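Local coordinates for surface-associated protein CshA (Streptococcus gordonii, PDB 5L2D), which binds host fibronectin through a catch-clamp mechanism as a streptococcal cell-wall adhesin, of which this chain is non-repetitive domain 2, at residues A28-L33 / T43-E48; V55-T60 / I142-E147; N90-G95 / D136-G141; N168-G173 / D204-F209; G196-M201 / G246-A251. All blocks are in the same frame, centred on the assembly; numbering follows the deposited sequence.

Contact 1. Residues A28-L33 / T43-E48; sequences ASMKNL and TVFKKE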
# COMPACT_ATOMS: atom_id res chain seq x y z
N ALA A 28 12.76 -10.06 16.68
CA ALA A 28 13.44 -9.50 17.82
C ALA A 28 13.22 -8.01 17.84
O ALA A 28 13.40 -7.37 18.85
CB ALA A 28 14.92 -9.79 17.74
N SER A 29 12.82 -7.46 16.72
CA SER A 29 12.59 -6.05 16.63
C SER A 29 11.12 -5.75 16.70
O SER A 29 10.73 -4.62 16.83
CB SER A 29 13.16 -5.52 15.34
OG SER A 29 14.40 -6.12 15.07
N MET A 30 10.30 -6.78 16.62
CA MET A 30 8.86 -6.59 16.67
C MET A 30 8.28 -6.83 18.03
O MET A 30 8.78 -7.59 18.82
CB MET A 30 8.17 -7.51 15.68
CG MET A 30 8.85 -7.58 14.35
SD MET A 30 8.16 -6.42 13.19
CE MET A 30 6.47 -6.38 13.69
N LYS A 31 7.18 -6.15 18.29
CA LYS A 31 6.47 -6.29 19.56
C LYS A 31 5.00 -6.13 19.32
O LYS A 31 4.58 -5.45 18.41
CB LYS A 31 6.92 -5.24 20.56
CG LYS A 31 8.34 -5.41 21.07
CD LYS A 31 8.57 -4.58 22.33
CE LYS A 31 8.28 -5.37 23.60
NZ LYS A 31 9.49 -6.14 24.01
N ASN A 32 4.21 -6.78 20.15
CA ASN A 32 2.77 -6.68 20.10
C ASN A 32 2.14 -7.28 18.79
O ASN A 32 1.18 -6.75 18.20
CB ASN A 32 2.42 -5.21 20.32
CG ASN A 32 1.17 -5.04 21.13
OD1 ASN A 32 0.89 -5.85 21.99
ND2 ASN A 32 0.41 -3.99 20.86
N LEU A 33 2.69 -8.42 18.37
CA LEU A 33 2.14 -9.18 17.27
C LEU A 33 0.89 -9.88 17.68
O LEU A 33 0.67 -10.19 18.84
CB LEU A 33 3.11 -10.27 16.83
CG LEU A 33 4.34 -9.84 16.06
CD1 LEU A 33 5.13 -11.08 15.63
CD2 LEU A 33 3.93 -9.02 14.85
N THR A 43 0.61 -3.21 17.08
CA THR A 43 1.85 -3.86 16.68
C THR A 43 2.95 -2.88 16.24
O THR A 43 2.68 -1.95 15.49
CB THR A 43 1.55 -4.81 15.52
OG1 THR A 43 0.72 -5.90 15.96
CG2 THR A 43 2.82 -5.34 14.92
N VAL A 44 4.19 -3.13 16.69
CA VAL A 44 5.30 -2.17 16.68
C VAL A 44 6.58 -2.80 16.20
O VAL A 44 7.03 -3.79 16.77
CB VAL A 44 5.69 -1.68 18.12
CG1 VAL A 44 7.10 -1.12 18.16
CG2 VAL A 44 4.76 -0.61 18.67
N PHE A 45 7.22 -2.15 15.24
CA PHE A 45 8.59 -2.48 14.84
C PHE A 45 9.54 -1.39 15.33
O PHE A 45 9.32 -0.23 15.04
CB PHE A 45 8.66 -2.55 13.29
CG PHE A 45 10.07 -2.55 12.73
CD1 PHE A 45 10.78 -3.72 12.61
CD2 PHE A 45 10.66 -1.37 12.30
CE1 PHE A 45 12.07 -3.73 12.08
CE2 PHE A 45 11.95 -1.36 11.76
CZ PHE A 45 12.66 -2.54 11.66
N LYS A 46 10.62 -1.75 16.02
CA LYS A 46 11.54 -0.73 16.57
C LYS A 46 12.97 -1.21 16.47
O LYS A 46 13.29 -2.30 16.98
CB LYS A 46 11.13 -0.40 17.99
CG LYS A 46 11.83 0.81 18.55
CD LYS A 46 12.72 0.43 19.74
CE LYS A 46 13.00 1.59 20.71
NZ LYS A 46 11.79 2.13 21.40
N LYS A 47 13.82 -0.44 15.79
CA LYS A 47 15.18 -0.90 15.53
C LYS A 47 16.15 0.22 15.32
O LYS A 47 15.83 1.22 14.68
CB LYS A 47 15.20 -1.79 14.28
CG LYS A 47 16.53 -2.47 13.95
CD LYS A 47 16.48 -3.12 12.57
CE LYS A 47 17.19 -4.46 12.49
NZ LYS A 47 18.66 -4.26 12.45
N GLU A 48 17.37 0.02 15.84
CA GLU A 48 18.45 0.97 15.66
C GLU A 48 19.01 0.77 14.25
O GLU A 48 19.75 -0.13 13.98
CB GLU A 48 19.55 0.84 16.74
CG GLU A 48 20.79 1.73 16.53
CD GLU A 48 21.50 2.18 17.82
OE1 GLU A 48 22.57 2.84 17.73
OE2 GLU A 48 20.99 1.91 18.93
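Met30 and Phe45 face each other as an antiparallel non-hydrogen-bonded pair, and their side chains make a Met-aromatic contact of the edge-on kind. Met30 SD lies 3.8 Å from Phe45 CD1, and the line from sulfur to ring centroid stands 80° off the ring normal, so the sulfur meets the rim near the ring plane. The methionine chain starts beside its backbone N and then bends at both following torsions, which brings CE within 4.0 Å of Thr43 CG2 on the partner strand. Thr43 CG2 also meets Leu33 CD2, at 3.8 Å. The backbone fixes this register: Lys31 and Val44 exchange bonds, N of Lys31 to O of Val44 at 2.8 Å and N of Val44 to O of Lys31 at 2.9 Å, while Lys46 N reaches Ser29 O at 3.0 Å. Further out, Phe39 touches Met30 and Val22 touches Phe45; Asp26 takes the Ser29 hydroxyl into a hydrogen bond. On its other edge 43-48 pairs with strand 53-61. What results is a long-looped beta hairpin, whose short first strand, 30-31, extends the antiparallel sheet of the domain.

Contact 2. Residues V55-T60 / I142-E147; sequences VTLTVT and IKFKVE
Leu57 lays one methyl between two residues of the opposite strand: its CD2 is 3.7 Å from Phe144 CB and 3.8 Å from Val146 CG2. Its CG is turned anti to its own carbonyl carbon (chi1 -85°), and this brings the branch across toward 142-147. The leucine meets the phenylalanine at a slant, neither flat on the ring nor square to its rim. Val59 spreads its two methyls over different neighbours. CG2 touches the far part of the aromatic ring, 3.7 Å from Phe144 CE1, whereas CG1 comes within 4.0 Å of Ile142 CG1, the two aliphatic chains standing roughly at right angles. These residues form one apolar face of the ladder.

Its reverse side is polar. Thr56 and Glu147 run side by side in the same direction, and Glu147 holds Lys145 of its own strand in a salt bridge, NZ to OE2 at 2.8 Å; the ammonium sits above the carboxylate, 71° out of its plane. The Thr60 side chain crosses that of Lys145 at about a right angle, CG2 3.8 Å from Lys145 CB. Five backbone hydrogen bonds link the strands, among them Lys145 N to Thr58 O at 2.7 Å.

Strand 53-61 lies between 44-50 and 138-150 in the antiparallel sheet. A strand of the second subunit pairs with Ile142, Lys143 and Phe144, and Met280 of that subunit packs on both Leu57 and Phe144.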
# COMPACT_ATOMS: atom_id res chain seq x y z
N VAL A 55 14.15 3.98 14.61
CA VAL A 55 12.88 4.19 13.90
C VAL A 55 11.90 3.33 14.58
O VAL A 55 12.23 2.25 15.04
CB VAL A 55 12.92 3.79 12.41
CG1 VAL A 55 13.94 4.62 11.64
CG2 VAL A 55 13.31 2.36 12.23
N THR A 56 10.69 3.84 14.68
CA THR A 56 9.61 3.10 15.30
C THR A 56 8.41 3.18 14.36
O THR A 56 7.93 4.27 14.02
CB THR A 56 9.26 3.68 16.68
OG1 THR A 56 10.41 3.69 17.55
CG2 THR A 56 8.16 2.86 17.32
N LEU A 57 7.96 2.02 13.91
CA LEU A 57 6.77 1.89 13.09
C LEU A 57 5.73 1.21 13.91
O LEU A 57 5.97 0.09 14.38
CB LEU A 57 7.04 1.02 11.86
CG LEU A 57 7.64 1.76 10.66
CD1 LEU A 57 8.02 0.79 9.57
CD2 LEU A 57 6.67 2.77 10.08
N THR A 58 4.56 1.84 14.02
CA THR A 58 3.45 1.29 14.80
C THR A 58 2.19 1.31 13.96
O THR A 58 1.83 2.36 13.41
CB THR A 58 3.17 2.10 16.08
OG1 THR A 58 4.39 2.47 16.75
CG2 THR A 58 2.23 1.31 17.00
N VAL A 59 1.49 0.17 13.88
CA VAL A 59 0.30 0.08 13.03
C VAL A 59 -0.83 0.84 13.65
O VAL A 59 -1.23 0.53 14.78
CB VAL A 59 -0.23 -1.35 12.88
CG1 VAL A 59 -1.46 -1.38 11.99
CG2 VAL A 59 0.82 -2.24 12.28
N THR A 60 -1.37 1.81 12.94
CA THR A 60 -2.50 2.56 13.51
C THR A 60 -3.82 2.14 12.95
O THR A 60 -4.83 2.52 13.48
CB THR A 60 -2.41 4.07 13.28
OG1 THR A 60 -2.56 4.37 11.89
CG2 THR A 60 -1.08 4.59 13.74
N ILE A 142 -3.28 -0.80 5.16
CA ILE A 142 -2.61 -0.62 6.42
C ILE A 142 -2.02 0.82 6.57
O ILE A 142 -1.57 1.43 5.60
CB ILE A 142 -1.52 -1.71 6.57
CG1 ILE A 142 -1.08 -1.86 8.02
CG2 ILE A 142 -0.29 -1.37 5.76
CD1 ILE A 142 -0.05 -2.95 8.24
N LYS A 143 -2.07 1.37 7.78
CA LYS A 143 -1.38 2.62 8.07
C LYS A 143 -0.45 2.45 9.23
O LYS A 143 -0.76 1.78 10.24
CB LYS A 143 -2.34 3.76 8.42
CG LYS A 143 -3.05 4.38 7.23
CD LYS A 143 -3.09 5.90 7.31
CE LYS A 143 -4.18 6.39 8.25
NZ LYS A 143 -5.49 5.71 8.11
N PHE A 144 0.68 3.13 9.10
CA PHE A 144 1.68 3.15 10.12
C PHE A 144 1.93 4.54 10.65
O PHE A 144 1.99 5.49 9.88
CB PHE A 144 2.99 2.69 9.52
CG PHE A 144 3.06 1.25 9.26
CD1 PHE A 144 3.39 0.37 10.29
CD2 PHE A 144 2.81 0.76 7.99
CE1 PHE A 144 3.47 -0.98 10.04
CE2 PHE A 144 2.87 -0.59 7.74
CZ PHE A 144 3.20 -1.46 8.77
N LYS A 145 2.17 4.64 11.97
CA LYS A 145 2.77 5.81 12.59
C LYS A 145 4.24 5.68 12.39
O LYS A 145 4.76 4.59 12.54
CB LYS A 145 2.51 5.76 14.08
CG LYS A 145 2.91 6.96 14.91
CD LYS A 145 1.97 7.09 16.11
CE LYS A 145 2.37 8.22 17.03
NZ LYS A 145 3.29 7.70 18.07
N VAL A 146 4.91 6.78 12.09
CA VAL A 146 6.36 6.76 11.84
C VAL A 146 7.10 7.75 12.75
O VAL A 146 6.78 8.95 12.79
CB VAL A 146 6.67 7.17 10.40
CG1 VAL A 146 8.14 6.98 10.10
CG2 VAL A 146 5.82 6.38 9.46
N GLU A 147 8.11 7.25 13.44
CA GLU A 147 8.87 8.05 14.36
C GLU A 147 10.32 7.71 14.18
O GLU A 147 10.69 6.58 13.79
CB GLU A 147 8.48 7.78 15.81
CG GLU A 147 6.99 7.73 16.11
CD GLU A 147 6.69 7.46 17.59
OE1 GLU A 147 7.11 6.41 18.12
OE2 GLU A 147 6.04 8.31 18.24

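Contact 3. Residues N90-G95 / D136-G141; sequences NSYLKG and DAVNWG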
# COMPACT_ATOMS: atom_id res chain seq x y z
N ASN A 90 -10.80 -4.95 6.09
CA ASN A 90 -9.98 -5.70 5.16
C ASN A 90 -10.75 -6.98 4.85
O ASN A 90 -11.12 -7.73 5.78
CB ASN A 90 -8.59 -6.00 5.79
CG ASN A 90 -7.64 -4.78 5.84
OD1 ASN A 90 -7.92 -3.67 5.35
ND2 ASN A 90 -6.48 -4.99 6.43
N SER A 91 -11.01 -7.21 3.56
CA SER A 91 -11.95 -8.25 3.10
C SER A 91 -11.46 -9.07 1.94
O SER A 91 -10.60 -8.63 1.19
CB SER A 91 -13.21 -7.58 2.58
OG SER A 91 -13.99 -7.15 3.64
N TYR A 92 -12.08 -10.23 1.73
CA TYR A 92 -12.06 -10.86 0.41
C TYR A 92 -12.94 -10.10 -0.56
O TYR A 92 -13.98 -9.58 -0.14
CB TYR A 92 -12.53 -12.30 0.48
CG TYR A 92 -11.50 -13.17 1.11
CD1 TYR A 92 -10.31 -13.47 0.45
CD2 TYR A 92 -11.68 -13.64 2.40
CE1 TYR A 92 -9.33 -14.26 1.05
CE2 TYR A 92 -10.72 -14.43 3.01
CZ TYR A 92 -9.56 -14.73 2.34
OH TYR A 92 -8.65 -15.51 2.98
N LEU A 93 -12.55 -10.07 -1.84
CA LEU A 93 -13.36 -9.47 -2.92
C LEU A 93 -14.71 -10.22 -3.07
O LEU A 93 -14.74 -11.44 -2.99
CB LEU A 93 -12.59 -9.55 -4.22
CG LEU A 93 -11.22 -8.90 -4.24
CD1 LEU A 93 -10.49 -9.25 -5.53
CD2 LEU A 93 -11.36 -7.40 -4.10
N LYS A 94 -15.81 -9.51 -3.27
CA LYS A 94 -17.15 -10.16 -3.26
C LYS A 94 -17.26 -11.13 -4.45
O LYS A 94 -16.82 -10.81 -5.56
CB LYS A 94 -18.31 -9.13 -3.24
N GLY A 95 -17.82 -12.31 -4.20
CA GLY A 95 -17.86 -13.37 -5.20
C GLY A 95 -16.49 -14.01 -5.41
O GLY A 95 -16.02 -14.19 -6.53
N ASP A 136 -5.13 -14.63 -1.78
CA ASP A 136 -5.55 -13.96 -3.00
C ASP A 136 -6.83 -13.19 -2.81
O ASP A 136 -7.56 -13.43 -1.85
CB ASP A 136 -5.74 -15.00 -4.13
CG ASP A 136 -4.45 -15.80 -4.44
OD1 ASP A 136 -3.31 -15.31 -4.19
OD2 ASP A 136 -4.61 -16.93 -4.96
N ALA A 137 -7.09 -12.24 -3.71
CA ALA A 137 -8.43 -11.66 -3.88
C ALA A 137 -8.95 -10.92 -2.65
O ALA A 137 -10.05 -11.20 -2.13
CB ALA A 137 -9.42 -12.72 -4.32
N VAL A 138 -8.14 -9.95 -2.23
CA VAL A 138 -8.43 -9.13 -1.06
C VAL A 138 -8.31 -7.64 -1.40
O VAL A 138 -7.50 -7.23 -2.22
CB VAL A 138 -7.48 -9.46 0.11
CG1 VAL A 138 -8.02 -10.61 0.92
CG2 VAL A 138 -6.10 -9.80 -0.43
N ASN A 139 -9.20 -6.86 -0.80
CA ASN A 139 -9.12 -5.43 -0.79
C ASN A 139 -8.73 -5.12 0.64
O ASN A 139 -9.57 -5.24 1.57
CB ASN A 139 -10.49 -4.82 -1.11
CG ASN A 139 -10.48 -3.32 -1.07
OD1 ASN A 139 -9.43 -2.65 -1.19
ND2 ASN A 139 -11.65 -2.78 -0.89
N TRP A 140 -7.46 -4.79 0.85
CA TRP A 140 -6.98 -4.42 2.19
C TRP A 140 -6.23 -3.10 2.18
O TRP A 140 -6.12 -2.40 1.15
CB TRP A 140 -6.15 -5.53 2.82
CG TRP A 140 -4.89 -5.87 2.09
CD1 TRP A 140 -4.79 -6.52 0.90
CD2 TRP A 140 -3.54 -5.62 2.51
NE1 TRP A 140 -3.47 -6.69 0.55
CE2 TRP A 140 -2.68 -6.16 1.53
CE3 TRP A 140 -2.97 -5.00 3.64
CZ2 TRP A 140 -1.30 -6.08 1.61
CZ3 TRP A 140 -1.58 -4.93 3.74
CH2 TRP A 140 -0.76 -5.47 2.73
N GLY A 141 -5.84 -2.72 3.39
CA GLY A 141 -4.92 -1.61 3.60
C GLY A 141 -4.39 -1.52 5.03
O GLY A 141 -4.96 -2.08 5.96
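Ser91 and Asn139 form an antiparallel hydrogen-bonded pair, each N bonded to the other's O, and Leu93 N extends the ladder to Ala137 O at 2.8 Å. At one end the Asn90 side chain stands in for a further backbone rung. Its OD1 accepts Gly141 N at 3.0 Å, the donor standing 49° out of the amide plane, and its ND2 reaches Gly141 O in a weaker bond of 3.3 Å. The two bonds, one of them weak, are consistent with a fixed orientation of the amide; its CG rests 3.5 Å from Trp140 CB, and its plane is nearly perpendicular to the indole.

Toward the other end Leu93 straddles the Ala137 peptide: CD1 lies 3.8 Å from Ala137 CB, and CD2 runs on to Asn139, 4.0 Å from its CB. Tyr92 points the same way as Val138 and lies alongside it, CD1 to Val138 CG1 at 3.7 Å. The tyrosine turns the rim of its ring to the backbone, with Asp136 O in the ring plane 3.5 Å from CE1.

The Tyr96 ring meets that of Tyr92, their planes about 15° apart, and Asn66 bonds to the amide of Asn139. Strand 138-150 has 91-92 on one edge, while along Val138 to Gly141 a strand of the second subunit joins it, continuing the antiparallel sheet across the interface.

Contact 4. Residues N168-G173 / D204-F209; sequences NPAEYG and DMVKAF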
# COMPACT_ATOMS: atom_id res chain seq x y z
N ASN A 168 -0.55 -6.45 -13.00
CA ASN A 168 -1.17 -6.18 -14.26
C ASN A 168 -2.28 -5.23 -13.95
O ASN A 168 -2.58 -4.95 -12.79
CB ASN A 168 -1.82 -7.44 -14.83
CG ASN A 168 -0.95 -8.65 -14.73
OD1 ASN A 168 0.25 -8.60 -15.00
ND2 ASN A 168 -1.55 -9.77 -14.33
N PRO A 169 -2.97 -4.78 -14.99
CA PRO A 169 -4.11 -3.96 -14.71
C PRO A 169 -5.03 -4.60 -13.70
O PRO A 169 -5.01 -5.81 -13.54
CB PRO A 169 -4.76 -3.79 -16.08
CG PRO A 169 -3.59 -3.77 -17.01
CD PRO A 169 -2.62 -4.77 -16.43
N ALA A 170 -5.79 -3.75 -13.01
CA ALA A 170 -6.68 -4.14 -11.93
C ALA A 170 -6.01 -4.92 -10.79
O ALA A 170 -6.70 -5.58 -10.01
CB ALA A 170 -7.84 -4.92 -12.49
N GLU A 171 -4.67 -4.87 -10.71
CA GLU A 171 -3.94 -5.32 -9.52
C GLU A 171 -3.38 -4.05 -8.87
O GLU A 171 -2.29 -3.54 -9.24
CB GLU A 171 -2.86 -6.35 -9.89
CG GLU A 171 -3.41 -7.73 -10.29
CD GLU A 171 -2.33 -8.81 -10.43
OE1 GLU A 171 -1.20 -8.50 -10.88
OE2 GLU A 171 -2.61 -9.97 -10.13
N TYR A 172 -4.17 -3.50 -7.94
CA TYR A 172 -4.08 -2.09 -7.53
C TYR A 172 -3.17 -1.88 -6.30
O TYR A 172 -3.44 -2.44 -5.25
CB TYR A 172 -5.48 -1.59 -7.19
CG TYR A 172 -6.45 -1.46 -8.35
CD1 TYR A 172 -6.20 -0.56 -9.37
CD2 TYR A 172 -7.64 -2.21 -8.39
CE1 TYR A 172 -7.09 -0.42 -10.43
CE2 TYR A 172 -8.54 -2.06 -9.44
CZ TYR A 172 -8.25 -1.17 -10.46
OH TYR A 172 -9.10 -0.97 -11.50
N GLY A 173 -2.10 -1.09 -6.43
CA GLY A 173 -1.19 -0.85 -5.31
C GLY A 173 -0.95 0.64 -5.08
O GLY A 173 -0.28 1.27 -5.90
N ASP A 204 -8.31 2.87 -19.83
CA ASP A 204 -8.21 2.35 -21.17
C ASP A 204 -7.43 1.06 -21.06
O ASP A 204 -7.70 0.10 -21.73
CB ASP A 204 -7.48 3.32 -22.08
N MET A 205 -6.45 1.08 -20.18
CA MET A 205 -5.57 -0.03 -19.94
C MET A 205 -6.22 -1.18 -19.22
O MET A 205 -5.80 -2.30 -19.35
CB MET A 205 -4.41 0.46 -19.10
CG MET A 205 -3.13 -0.29 -19.28
SD MET A 205 -1.76 0.60 -18.56
CE MET A 205 -1.66 2.04 -19.59
N VAL A 206 -7.25 -0.90 -18.44
CA VAL A 206 -7.91 -1.93 -17.68
C VAL A 206 -9.04 -2.50 -18.45
O VAL A 206 -9.38 -3.65 -18.30
CB VAL A 206 -8.52 -1.37 -16.40
CG1 VAL A 206 -9.19 -2.46 -15.60
CG2 VAL A 206 -7.48 -0.67 -15.56
N LYS A 207 -9.65 -1.68 -19.29
CA LYS A 207 -10.77 -2.16 -20.06
C LYS A 207 -10.26 -3.28 -20.93
O LYS A 207 -10.86 -4.34 -21.01
CB LYS A 207 -11.36 -1.04 -20.90
N ALA A 208 -9.12 -3.07 -21.57
CA ALA A 208 -8.56 -4.09 -22.41
C ALA A 208 -8.43 -5.37 -21.61
O ALA A 208 -9.28 -6.23 -21.69
CB ALA A 208 -7.20 -3.66 -22.90
N PHE A 209 -7.36 -5.45 -20.86
CA PHE A 209 -7.08 -6.59 -20.02
C PHE A 209 -8.31 -7.28 -19.46
O PHE A 209 -8.26 -8.46 -19.15
CB PHE A 209 -6.18 -6.15 -18.88
CG PHE A 209 -5.49 -7.27 -18.16
CD1 PHE A 209 -4.22 -7.63 -18.50
CD2 PHE A 209 -6.11 -7.93 -17.14
CE1 PHE A 209 -3.57 -8.64 -17.84
CE2 PHE A 209 -5.48 -8.94 -16.46
CZ PHE A 209 -4.20 -9.30 -16.81
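A type II beta turn running from Asn168 to Glu171 presses its proline, Pro169, against helix 203-210. Pro169 CD sits over one face of the Phe209 ring, 4.3 Å from the centroid and 27° off the normal, a CH-pi contact. Phe209 can offer that face because its CG is anti to the backbone N (chi1 -163°), which brings the ring up against Pro169, the two side chains crossing at about a right angle. Further round the same ring Asn168 takes part, its CB 3.6 Å from Phe209 CZ and its amide tilted by about 32° to the aromatic plane.

The turn itself is closed by Glu171 N bonding to Asn168 O at 2.9 Å. A second brace comes from the glutamate side chain, whose OE1 accepts Asn168 N at 3.0 Å on the anti side of the carboxylate. Proline at the second position and a positive phi at Ala170, the third, suit this turn type, which leads into strand 172-177 of the three-stranded sheet. There Tyr172 also pairs with a strand of the second subunit.

No hydrogen bond joins turn to helix. Val206 divides its methyls instead: CG2 lies 4.2 Å from Pro169 CB, and CG1 the same distance from Ala170 CB. Helix 218-221 packs on two of these residues, Ile219 on Ala170 and Leu220 on Val206.

Contact 5. Residues G196-M201 / G246-A251; sequences GPYTVM and GPIISA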
# COMPACT_ATOMS: atom_id res chain seq x y z
N GLY A 196 8.99 4.61 -19.98
CA GLY A 196 9.01 3.98 -18.66
C GLY A 196 10.32 4.22 -17.91
O GLY A 196 11.35 4.49 -18.53
N PRO A 197 10.23 4.31 -16.56
CA PRO A 197 10.90 3.41 -15.58
C PRO A 197 9.79 2.51 -15.01
O PRO A 197 10.01 1.38 -14.57
CB PRO A 197 11.45 4.34 -14.51
CG PRO A 197 10.70 5.62 -14.66
CD PRO A 197 10.05 5.68 -16.02
N TYR A 198 8.59 3.08 -15.05
CA TYR A 198 7.36 2.42 -14.68
C TYR A 198 6.34 3.09 -15.57
O TYR A 198 6.65 4.14 -16.17
CB TYR A 198 7.05 2.71 -13.21
CG TYR A 198 6.76 4.17 -12.85
CD1 TYR A 198 7.76 5.02 -12.35
CD2 TYR A 198 5.47 4.68 -12.96
CE1 TYR A 198 7.47 6.34 -12.00
CE2 TYR A 198 5.20 5.98 -12.62
CZ TYR A 198 6.19 6.80 -12.15
OH TYR A 198 5.84 8.09 -11.82
N THR A 199 5.13 2.53 -15.65
CA THR A 199 4.06 3.20 -16.35
C THR A 199 2.77 3.24 -15.55
O THR A 199 2.46 2.32 -14.80
CB THR A 199 3.71 2.47 -17.64
OG1 THR A 199 3.12 1.23 -17.27
CG2 THR A 199 4.95 2.22 -18.48
N VAL A 200 1.97 4.27 -15.78
CA VAL A 200 0.82 4.49 -14.96
C VAL A 200 -0.38 3.67 -15.42
O VAL A 200 -0.74 3.67 -16.59
CB VAL A 200 0.46 5.99 -14.93
CG1 VAL A 200 -0.79 6.20 -14.08
CG2 VAL A 200 1.65 6.82 -14.45
N MET A 201 -1.05 3.00 -14.50
CA MET A 201 -2.24 2.23 -14.87
C MET A 201 -3.42 3.14 -15.17
O MET A 201 -3.65 4.06 -14.40
CB MET A 201 -2.58 1.30 -13.70
CG MET A 201 -3.77 0.40 -13.93
SD MET A 201 -4.19 -0.52 -12.44
CE MET A 201 -2.60 -1.27 -12.06
N GLY A 246 -0.41 6.61 -6.93
CA GLY A 246 -1.67 5.87 -7.19
C GLY A 246 -1.06 4.73 -7.88
O GLY A 246 0.17 4.78 -8.04
N PRO A 247 -1.86 3.74 -8.29
CA PRO A 247 -1.43 2.45 -8.84
C PRO A 247 -0.57 2.53 -10.13
O PRO A 247 -1.03 3.07 -11.14
CB PRO A 247 -2.75 1.75 -9.12
CG PRO A 247 -3.70 2.85 -9.39
CD PRO A 247 -3.31 3.91 -8.40
N ILE A 248 0.66 2.01 -10.06
CA ILE A 248 1.48 1.75 -11.25
C ILE A 248 1.52 0.28 -11.69
O ILE A 248 1.05 -0.62 -11.01
CB ILE A 248 2.94 2.12 -11.02
CG1 ILE A 248 3.52 1.39 -9.80
CG2 ILE A 248 3.07 3.61 -10.93
CD1 ILE A 248 4.99 1.05 -9.90
N ILE A 249 2.12 0.09 -12.86
CA ILE A 249 2.49 -1.22 -13.41
C ILE A 249 4.03 -1.31 -13.57
O ILE A 249 4.71 -0.38 -14.10
CB ILE A 249 1.73 -1.40 -14.73
CG1 ILE A 249 0.43 -2.14 -14.43
CG2 ILE A 249 2.55 -2.10 -15.78
CD1 ILE A 249 -0.55 -2.15 -15.58
N SER A 250 4.59 -2.40 -13.07
CA SER A 250 6.05 -2.53 -13.14
C SER A 250 6.49 -3.05 -14.51
O SER A 250 5.74 -3.74 -15.21
CB SER A 250 6.62 -3.39 -12.00
OG SER A 250 7.49 -2.59 -11.21
N ALA A 251 7.72 -2.68 -14.89
CA ALA A 251 8.29 -3.03 -16.20
C ALA A 251 8.49 -4.55 -16.43
O ALA A 251 8.31 -5.39 -15.53
CB ALA A 251 9.61 -2.29 -16.40
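Thr199 and Ile249 are joined by a backbone hydrogen bond, Ile249 N to Thr199 O at 3.0 Å. This bond is almost straight, and the donor approaches nearly in line with the carbonyl. The return bond, Thr199 N to Ile249 O, is weak at 3.3 Å, and so is Met201 N to Pro247 O at 3.4 Å.

Apolar packing accompanies these weak bonds. Tyr198 and Ile248 stand about at right angles, and the isoleucine brings CG2 rather than its longer branch against the CD2–CE2 side of the ring. Ile248 CG1 lies between the backbone N and the carbonyl carbon (chi1 56°), which leaves CG2 anti to the carbonyl carbon and turned to the tyrosine. Thr199 meets its partner through OG1, 3.7 Å from Ile249 CG2.

Met201 reaches back across the ladder. Its chain runs out extended and bends only at the last torsion, placing CE 3.9 Å from Ile249 CG1 and 4.2 Å from Pro247 CB. Beyond the pair, Pro256 of the second subunit packs on both Tyr198 and Ile248, while Tyr172 touches Met201.

One sound backbone bond accompanied by two weak ones, set among aliphatic and aromatic contacts, suggests that apolar packing contributes much to the pairing of 198-200, an outermost strand of the sheet within this chain, with 248-250.

Contacts 1, 2 and 3 belong to one antiparallel sheet; contact 5 lies in a smaller sheet of three strands, to which contact 4 joins helix 203-210 through the turn before strand 172-177. Contacts 1 and 2, centres 10 Å apart, are joined by the pairing of strand 44-50 with strand 53-61; contact 3, its centre about 23 Å from that of contact 2, uses the same strand 138-150 and is nested within the loop that contact 2 closes. Later in the chain, contacts 4 and 5 alternate in their segments and touch, their centres 11 Å apart, Pro169 packing on Ile249. Contacts 1 and 4 lie on opposite sides of the chain's centre. Contacts 2 to 5 all meet the second subunit, so both sheets contribute to the assembly.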